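PDB 6GRF: plasmodesmata-located protein 8 from Arabidopsis thaliana, which probably modulates cell-to-cell trafficking through plasmodesmata, as a membrane protein with a tandem DUF26 ectodomain. Local coordinates for residues E16-T19 with F24-N27; Y96-Q101 with L107-N112. One frame throughout, in Å; residues are numbered along the deposited sequence. Where two conformers were deposited one is given.

Contact 1: residues E16-T19 with F24-N27; sequences EKYT and FESN
The ring of Tyr18 overlaps the near side of Phe24, with Phe24 CD1 over one face of the tyrosine and Tyr18 CD1 coming to 3.5 Å from Phe24 CE1. The ring planes are 57° apart and the centroids 5.2 Å apart. Tyr18 gets there by swinging CG between its own backbone N and carbonyl carbon (chi1 72°), which carries the ring toward the helix. Farther round the ring, Glu25 supplies aliphatic surface: its CB is 3.6 Å from Tyr18 CE2, and its CG packs against the same carbon, the extended Glu25 chain crossing the tyrosine at about a right angle. In the DUF26 (Gnk2-homologous) fold this is where the loop after strand 8-13 folds back on the first turn of helix 23-39, so the contact is local. The carboxylate of Glu25 turns back to the residues just ahead of the helix, where OE1 accepts from the backbone N of Asn21. The Tyr18 ring also packs edge-to-face with Tyr94, and Phe24 does so with Tyr96. One water lies between the tyrosine hydroxyl and the helix backbone, donating to Glu25 O at 2.7 Å and making a weak, longer link of 3.3 Å to Tyr18 OH.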
ATOM      1  N   GLU A  16     -10.015  16.057  -8.555  1.00 54.79           N
ATOM      2  CA  GLU A  16      -9.644  16.848  -9.750  1.00 54.69           C
ATOM      3  C   GLU A  16      -9.488  15.901 -10.946  1.00 51.42           C
ATOM      4  O   GLU A  16      -8.757  14.896 -10.873  1.00 47.53           O
ATOM      5  CB  GLU A  16      -8.341  17.627  -9.541  1.00 54.91           C
ATOM      6  CG  GLU A  16      -8.306  18.465  -8.270  1.00 58.28           C
ATOM      7  CD  GLU A  16      -7.757  17.770  -7.028  1.00 58.09           C
ATOM      8  OE1 GLU A  16      -7.673  16.522  -7.019  1.00 55.71           O
ATOM      9  OE2 GLU A  16      -7.412  18.480  -6.060  1.00 61.39           O
ATOM     10  N   LYS A  17     -10.166  16.238 -12.049  1.00 51.95           N
ATOM     11  CA  LYS A  17     -10.203  15.398 -13.237  1.00 50.28           C
ATOM     12  C   LYS A  17      -9.471  16.088 -14.396  1.00 49.77           C
ATOM     13  O   LYS A  17      -9.502  17.313 -14.513  1.00 51.53           O
ATOM     14  CB  LYS A  17     -11.651  15.086 -13.620  1.00 52.79           C
ATOM     15  CG  LYS A  17     -12.518  14.502 -12.510  1.00 53.86           C
ATOM     16  CD  LYS A  17     -11.970  13.229 -11.906  1.00 51.32           C
ATOM     17  CE  LYS A  17     -12.810  12.709 -10.757  1.00 52.59           C
ATOM     18  NZ  LYS A  17     -12.048  11.756  -9.913  1.00 50.47           N
ATOM     19  N   TYR A  18      -8.815  15.275 -15.235  1.00 47.29           N
ATOM     20  CA  TYR A  18      -8.161  15.721 -16.454  1.00 46.84           C
ATOM     21  C   TYR A  18      -9.103  15.486 -17.640  1.00 48.59           C
ATOM     22  O   TYR A  18     -10.103  14.786 -17.521  1.00 48.59           O
ATOM     23  CB  TYR A  18      -6.805  15.033 -16.630  1.00 44.13           C
ATOM     24  CG  TYR A  18      -6.817  13.572 -17.006  1.00 42.75           C
ATOM     25  CD1 TYR A  18      -6.656  12.585 -16.047  1.00 42.02           C
ATOM     26  CD2 TYR A  18      -6.921  13.169 -18.326  1.00 43.24           C
ATOM     27  CE1 TYR A  18      -6.634  11.239 -16.383  1.00 41.43           C
ATOM     28  CE2 TYR A  18      -6.910  11.827 -18.680  1.00 42.96           C
ATOM     29  CZ  TYR A  18      -6.764  10.853 -17.706  1.00 41.88           C
ATOM     30  OH  TYR A  18      -6.740   9.527 -18.040  1.00 41.32           O
ATOM     31  N   THR A  19      -8.785  16.117 -18.775  1.00 49.98           N
ATOM     32  CA  THR A  19      -9.586  16.000 -19.981  1.00 52.20           C
ATOM     33  C   THR A  19      -8.821  15.156 -21.002  1.00 50.86           C
ATOM     34  O   THR A  19      -7.586  15.160 -21.023  1.00 49.28           O
ATOM     35  CB  THR A  19      -9.973  17.391 -20.502  1.00 55.74           C
ATOM     36  OG1 THR A  19      -8.791  18.028 -20.989  1.00 54.38           O
ATOM     37  CG2 THR A  19     -10.615  18.265 -19.443  1.00 57.76           C
ATOM     38  N   PHE A  24      -1.105  15.545 -20.047  1.00 39.23           N
ATOM     39  CA  PHE A  24      -1.216  14.749 -18.845  1.00 38.06           C
ATOM     40  C   PHE A  24      -1.759  13.348 -19.169  1.00 37.31           C
ATOM     41  O   PHE A  24      -1.247  12.363 -18.632  1.00 35.81           O
ATOM     42  CB  PHE A  24      -2.061  15.421 -17.765  1.00 38.54           C
ATOM     43  CG  PHE A  24      -2.143  14.558 -16.531  1.00 37.86           C
ATOM     44  CD1 PHE A  24      -3.167  13.633 -16.379  1.00 37.68           C
ATOM     45  CD2 PHE A  24      -1.146  14.599 -15.571  1.00 37.48           C
ATOM     46  CE1 PHE A  24      -3.219  12.811 -15.261  1.00 37.44           C
ATOM     47  CE2 PHE A  24      -1.202  13.781 -14.452  1.00 37.06           C
ATOM     48  CZ  PHE A  24      -2.236  12.885 -14.299  1.00 36.56           C
ATOM     49  N   GLU A  25      -2.789  13.248 -20.021  1.00 38.39           N
ATOM     50  CA  GLU A  25      -3.329  11.936 -20.390  1.00 38.66           C
ATOM     51  C   GLU A  25      -2.199  11.078 -20.979  1.00 37.90           C
ATOM     52  O   GLU A  25      -2.056   9.910 -20.619  1.00 38.02           O
ATOM     53  CB  GLU A  25      -4.503  12.038 -21.370  1.00 41.38           C
ATOM     54  CG  GLU A  25      -5.166  10.693 -21.653  1.00 42.61           C
ATOM     55  CD  GLU A  25      -6.421  10.704 -22.517  1.00 45.93           C
ATOM     56  OE1 GLU A  25      -6.473  11.498 -23.474  1.00 47.77           O
ATOM     57  OE2 GLU A  25      -7.343   9.900 -22.244  1.00 47.50           O
ATOM     58  N   SER A  26      -1.409  11.667 -21.884  1.00 37.15           N
ATOM     59  CA  SER A  26      -0.263  10.996 -22.524  1.00 36.67           C
ATOM     60  C   SER A  26       0.755  10.542 -21.475  1.00 34.33           C
ATOM     61  O   SER A  26       1.295   9.439 -21.555  1.00 34.42           O
ATOM     62  CB  SER A  26       0.408  11.896 -23.531  1.00 37.47           C
ATOM     63  OG  SER A  26      -0.460  12.168 -24.613  1.00 39.67           O
ATOM     64  N   ASN A  27       1.036  11.430 -20.519  1.00 32.58           N
ATOM     65  CA  ASN A  27       2.055  11.201 -19.499  1.00 31.65           C
ATOM     66  C   ASN A  27       1.610  10.052 -18.576  1.00 31.75           C
ATOM     67  O   ASN A  27       2.420   9.205 -18.180  1.00 31.20           O
ATOM     68  CB  ASN A  27       2.382  12.499 -18.750  1.00 30.65           C
ATOM     69  CG  ASN A  27       3.196  13.471 -19.587  1.00 30.65           C
ATOM     70  OD1 ASN A  27       3.774  13.084 -20.596  1.00 30.11           O
ATOM     71  ND2 ASN A  27       3.271  14.718 -19.152  1.00 30.23           N
TER
HETATM   72  O   HOH W   1      -4.049   8.308 -19.614  1.00 40.27           O

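Contact 2: residues Y96-Q101 with L107-N112; sequences YGASLQ and LRYETN
This antiparallel beta hairpin, strands 98-102 and 105-110, supplies two neighbouring strands of the five-stranded sheet in the first DUF26 domain. Two hydrogen-bonded pairs hold the strands together. Ala98 and Tyr109 exchange N-H...O bonds of 3.0 Å each way, Ala98 N to Tyr109 O and Tyr109 N to Ala98 O. Leu100 and Leu107 do the same, though the bond from Leu100 N to Leu107 O is more bent, at 145°. Between them stands the non-hydrogen-bonded pair Ser99 and Arg108, where Ser99 CA and Arg108 CA point C-H groups at Leu107 O and Ala98 O.

Ala98, Leu100, Leu107 and Tyr109 face the helices: Ala98 touches Ile88 and Leu107 touches Ser84 of helix 74-91, while Tyr109 packs on Phe31 of helix 23-39. The Tyr109 ring folds over its partner strand because CG sits between the backbone N and carbonyl carbon (chi1 73°). Ala98 N then lies 4.1 Å above the ring centre, and Ala98 CB is 3.7 Å from Tyr109 CE2. Beyond the ring, Tyr109 OH is bonded to Arg28 NE and Ser95 O. At the ring edge lies Tyr96 O, a buried carbonyl with no polar partner in the model. The Thr111 methyl CG2, in one of two conformers, lies against Tyr96 CB and CD2.

On the other face Arg108 stretches out fully to NE, which bonds Glu110 OE1 at 3.1 Å in a salt bridge along its own strand; the guanidinium also makes a cation-pi contact with Phe114. Glu110 OE1 lies in the guanidinium plane, yet NE meets that oxygen from well above the carboxylate plane, 72° out of it.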
ATOM      1  N   TYR A  96      -6.507  13.010 -11.867  1.00 41.03           N
ATOM      2  CA  TYR A  96      -5.135  13.512 -11.844  1.00 40.10           C
ATOM      3  C   TYR A  96      -4.291  12.685 -10.874  1.00 38.09           C
ATOM      4  O   TYR A  96      -3.086  12.620 -11.012  1.00 37.34           O
ATOM      5  CB  TYR A  96      -5.093  14.990 -11.440  1.00 41.24           C
ATOM      6  CG  TYR A  96      -5.270  15.959 -12.582  1.00 42.89           C
ATOM      7  CD1 TYR A  96      -6.361  16.809 -12.646  1.00 44.36           C
ATOM      8  CD2 TYR A  96      -4.347  16.016 -13.614  1.00 42.91           C
ATOM      9  CE1 TYR A  96      -6.526  17.699 -13.693  1.00 45.57           C
ATOM     10  CE2 TYR A  96      -4.496  16.899 -14.669  1.00 44.12           C
ATOM     11  CZ  TYR A  96      -5.590  17.744 -14.708  1.00 45.67           C
ATOM     12  OH  TYR A  96      -5.743  18.609 -15.749  1.00 47.16           O
ATOM     13  N   GLY A  97      -4.950  12.091  -9.873  1.00 37.71           N
ATOM     14  CA  GLY A  97      -4.314  11.250  -8.884  1.00 36.39           C
ATOM     15  C   GLY A  97      -5.183  10.050  -8.546  1.00 36.14           C
ATOM     16  O   GLY A  97      -6.421  10.141  -8.563  1.00 37.26           O
ATOM     17  N   ALA A  98      -4.531   8.920  -8.263  1.00 34.63           N
ATOM     18  CA  ALA A  98      -5.220   7.675  -7.969  1.00 34.90           C
ATOM     19  C   ALA A  98      -4.276   6.729  -7.232  1.00 34.11           C
ATOM     20  O   ALA A  98      -3.056   6.745  -7.440  1.00 33.89           O
ATOM     21  CB  ALA A  98      -5.725   7.032  -9.238  1.00 35.60           C
ATOM     22  N   SER A  99      -4.862   5.903  -6.368  1.00 33.97           N
ATOM     23  CA  SER A  99      -4.137   4.810  -5.753  1.00 32.93           C
ATOM     24  C   SER A  99      -5.055   3.586  -5.669  1.00 32.71           C
ATOM     25  O   SER A  99      -6.284   3.709  -5.633  1.00 33.04           O
ATOM     26  CB  SER A  99      -3.590   5.213  -4.418  1.00 32.81           C
ATOM     27  OG  SER A  99      -4.648   5.501  -3.526  1.00 35.03           O
ATOM     28  N   LEU A 100      -4.428   2.410  -5.677  1.00 31.99           N
ATOM     29  CA  LEU A 100      -5.123   1.147  -5.697  1.00 32.40           C
ATOM     30  C   LEU A 100      -4.288   0.099  -4.970  1.00 30.95           C
ATOM     31  O   LEU A 100      -3.138  -0.136  -5.328  1.00 29.75           O
ATOM     32  CB  LEU A 100      -5.348   0.712  -7.143  1.00 33.41           C
ATOM     33  CG  LEU A 100      -5.913  -0.697  -7.282  1.00 34.96           C
ATOM     34  CD1 LEU A 100      -7.347  -0.747  -6.775  1.00 36.28           C
ATOM     35  CD2 LEU A 100      -5.829  -1.171  -8.722  1.00 36.36           C
ATOM     36  N   GLN A 101      -4.917  -0.562  -3.996  1.00 30.89           N
ATOM     37  CA  GLN A 101      -4.303  -1.617  -3.237  1.00 30.01           C
ATOM     38  C   GLN A 101      -5.094  -2.904  -3.490  1.00 31.11           C
ATOM     39  O   GLN A 101      -6.283  -2.999  -3.156  1.00 30.87           O
ATOM     40  CB  GLN A 101      -4.261  -1.209  -1.765  1.00 29.74           C
ATOM     41  CG  GLN A 101      -3.651  -2.259  -0.847  1.00 29.35           C
ATOM     42  CD  GLN A 101      -2.146  -2.304  -0.891  1.00 28.95           C
ATOM     43  OE1 GLN A 101      -1.559  -3.320  -1.251  1.00 30.42           O
ATOM     44  NE2 GLN A 101      -1.504  -1.220  -0.489  1.00 28.01           N
ATOM     45  N   LEU A 107      -0.468   0.399  -6.444  1.00 27.60           N
ATOM     46  CA  LEU A 107      -0.148   1.292  -7.556  1.00 27.86           C
ATOM     47  C   LEU A 107      -0.624   2.701  -7.210  1.00 27.53           C
ATOM     48  O   LEU A 107      -1.733   2.869  -6.741  1.00 27.59           O
ATOM     49  CB  LEU A 107      -0.864   0.765  -8.796  1.00 29.08           C
ATOM     50  CG  LEU A 107      -0.662   1.577 -10.068  1.00 29.72           C
ATOM     51  CD1 LEU A 107       0.802   1.564 -10.490  1.00 29.78           C
ATOM     52  CD2 LEU A 107      -1.539   1.035 -11.170  1.00 30.78           C
ATOM     53  N   ARG A 108       0.213   3.707  -7.482  1.00 27.48           N
ATOM     54  CA  ARG A 108      -0.113   5.093  -7.147  1.00 27.84           C
ATOM     55  C   ARG A 108       0.490   6.045  -8.185  1.00 28.09           C
ATOM     56  O   ARG A 108       1.625   5.879  -8.608  1.00 26.96           O
ATOM     57  CB  ARG A 108       0.438   5.452  -5.765  1.00 27.39           C
ATOM     58  CG  ARG A 108       0.036   6.830  -5.265  1.00 28.26           C
ATOM     59  CD  ARG A 108       0.597   7.133  -3.886  1.00 27.80           C
ATOM     60  NE  ARG A 108       0.230   8.466  -3.431  1.00 28.71           N
ATOM     61  CZ  ARG A 108       0.776   9.092  -2.388  1.00 29.25           C
ATOM     62  NH1 ARG A 108       1.579   8.448  -1.555  1.00 28.85           N
ATOM     63  NH2 ARG A 108       0.528  10.379  -2.191  1.00 30.41           N
ATOM     64  N   TYR A 109      -0.273   7.080  -8.527  1.00 29.24           N
ATOM     65  CA  TYR A 109       0.260   8.188  -9.286  1.00 30.52           C
ATOM     66  C   TYR A 109      -0.454   9.480  -8.880  1.00 31.67           C
ATOM     67  O   TYR A 109      -1.593   9.458  -8.442  1.00 31.18           O
ATOM     68  CB  TYR A 109       0.141   7.902 -10.783  1.00 31.19           C
ATOM     69  CG  TYR A 109      -1.268   7.984 -11.311  1.00 32.52           C
ATOM     70  CD1 TYR A 109      -1.825   9.214 -11.632  1.00 33.80           C
ATOM     71  CD2 TYR A 109      -2.034   6.846 -11.511  1.00 32.86           C
ATOM     72  CE1 TYR A 109      -3.116   9.319 -12.114  1.00 35.05           C
ATOM     73  CE2 TYR A 109      -3.332   6.933 -12.000  1.00 34.54           C
ATOM     74  CZ  TYR A 109      -3.872   8.175 -12.291  1.00 35.61           C
ATOM     75  OH  TYR A 109      -5.139   8.320 -12.772  1.00 37.51           O
ATOM     76  N   GLU A 110       0.255  10.603  -9.035  1.00 33.10           N
ATOM     77  CA  GLU A 110      -0.293  11.931  -8.794  1.00 35.29           C
ATOM     78  C   GLU A 110       0.432  12.950  -9.684  1.00 35.14           C
ATOM     79  O   GLU A 110       1.448  12.632 -10.310  1.00 32.84           O
ATOM     80  CB  GLU A 110      -0.109  12.374  -7.340  1.00 37.04           C
ATOM     81  CG  GLU A 110      -0.020  11.250  -6.332  1.00 39.11           C
ATOM     82  CD  GLU A 110      -0.961  11.403  -5.154  1.00 41.85           C
ATOM     83  OE1 GLU A 110      -1.714  10.436  -4.865  1.00 42.97           O
ATOM     84  OE2 GLU A 110      -0.929  12.487  -4.530  1.00 45.81           O
ATOM     85  N   THR A 111      -0.068  14.189  -9.650  1.00 36.58           N
ATOM     86  CA  THR A 111       0.500  15.342 -10.340  0.50 38.08           C
ATOM     87  C   THR A 111       1.523  16.060  -9.451  1.00 38.68           C
ATOM     88  O   THR A 111       2.220  16.942  -9.907  1.00 39.99           O
ATOM     89  CB  THR A 111      -0.586  16.356 -10.723  0.50 39.26           C
ATOM     90  OG1 THR A 111      -1.235  16.780  -9.524  0.50 39.42           O
ATOM     91  CG2 THR A 111      -1.603  15.799 -11.693  0.50 39.44           C
ATOM     92  N   ASN A 112       1.569  15.712  -8.162  1.00 39.62           N
ATOM     93  CA  ASN A 112       2.530  16.308  -7.217  1.00 40.86           C
ATOM     94  C   ASN A 112       3.612  15.269  -6.901  1.00 38.84           C
ATOM     95  O   ASN A 112       3.352  14.068  -6.895  1.00 37.16           O
ATOM     96  CB  ASN A 112       1.883  16.793  -5.912  1.00 43.57           C
ATOM     97  CG  ASN A 112       0.414  17.146  -6.044  1.00 46.53           C
ATOM     98  OD1 ASN A 112       0.061  18.172  -6.633  1.00 49.30           O
ATOM     99  ND2 ASN A 112      -0.449  16.292  -5.504  1.00 47.62           N
TER

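In the fold
Contacts 1 and 2 adjoin within the first Gnk2-homologous domain, their centres 12 Å apart, and contact 1 closes along the chain before contact 2 opens. Tyr96 joins them: its N lies 3.1 Å from Glu16 O, a probable backbone hydrogen bond, and Lys17 O comes close to its CE1. Phe24 bridges from the helix, with CZ 3.4 Å from Tyr96 O and CE2 3.4 Å from Thr111 CG2 in one conformer, so the end of the hairpin, the loop 16-19 and the start of helix 23-39 share one packed corner. A bound N-acetylglucosamine is well away from both, about 14 Å from the Phe24 side chain and about 13 Å from that of Thr111.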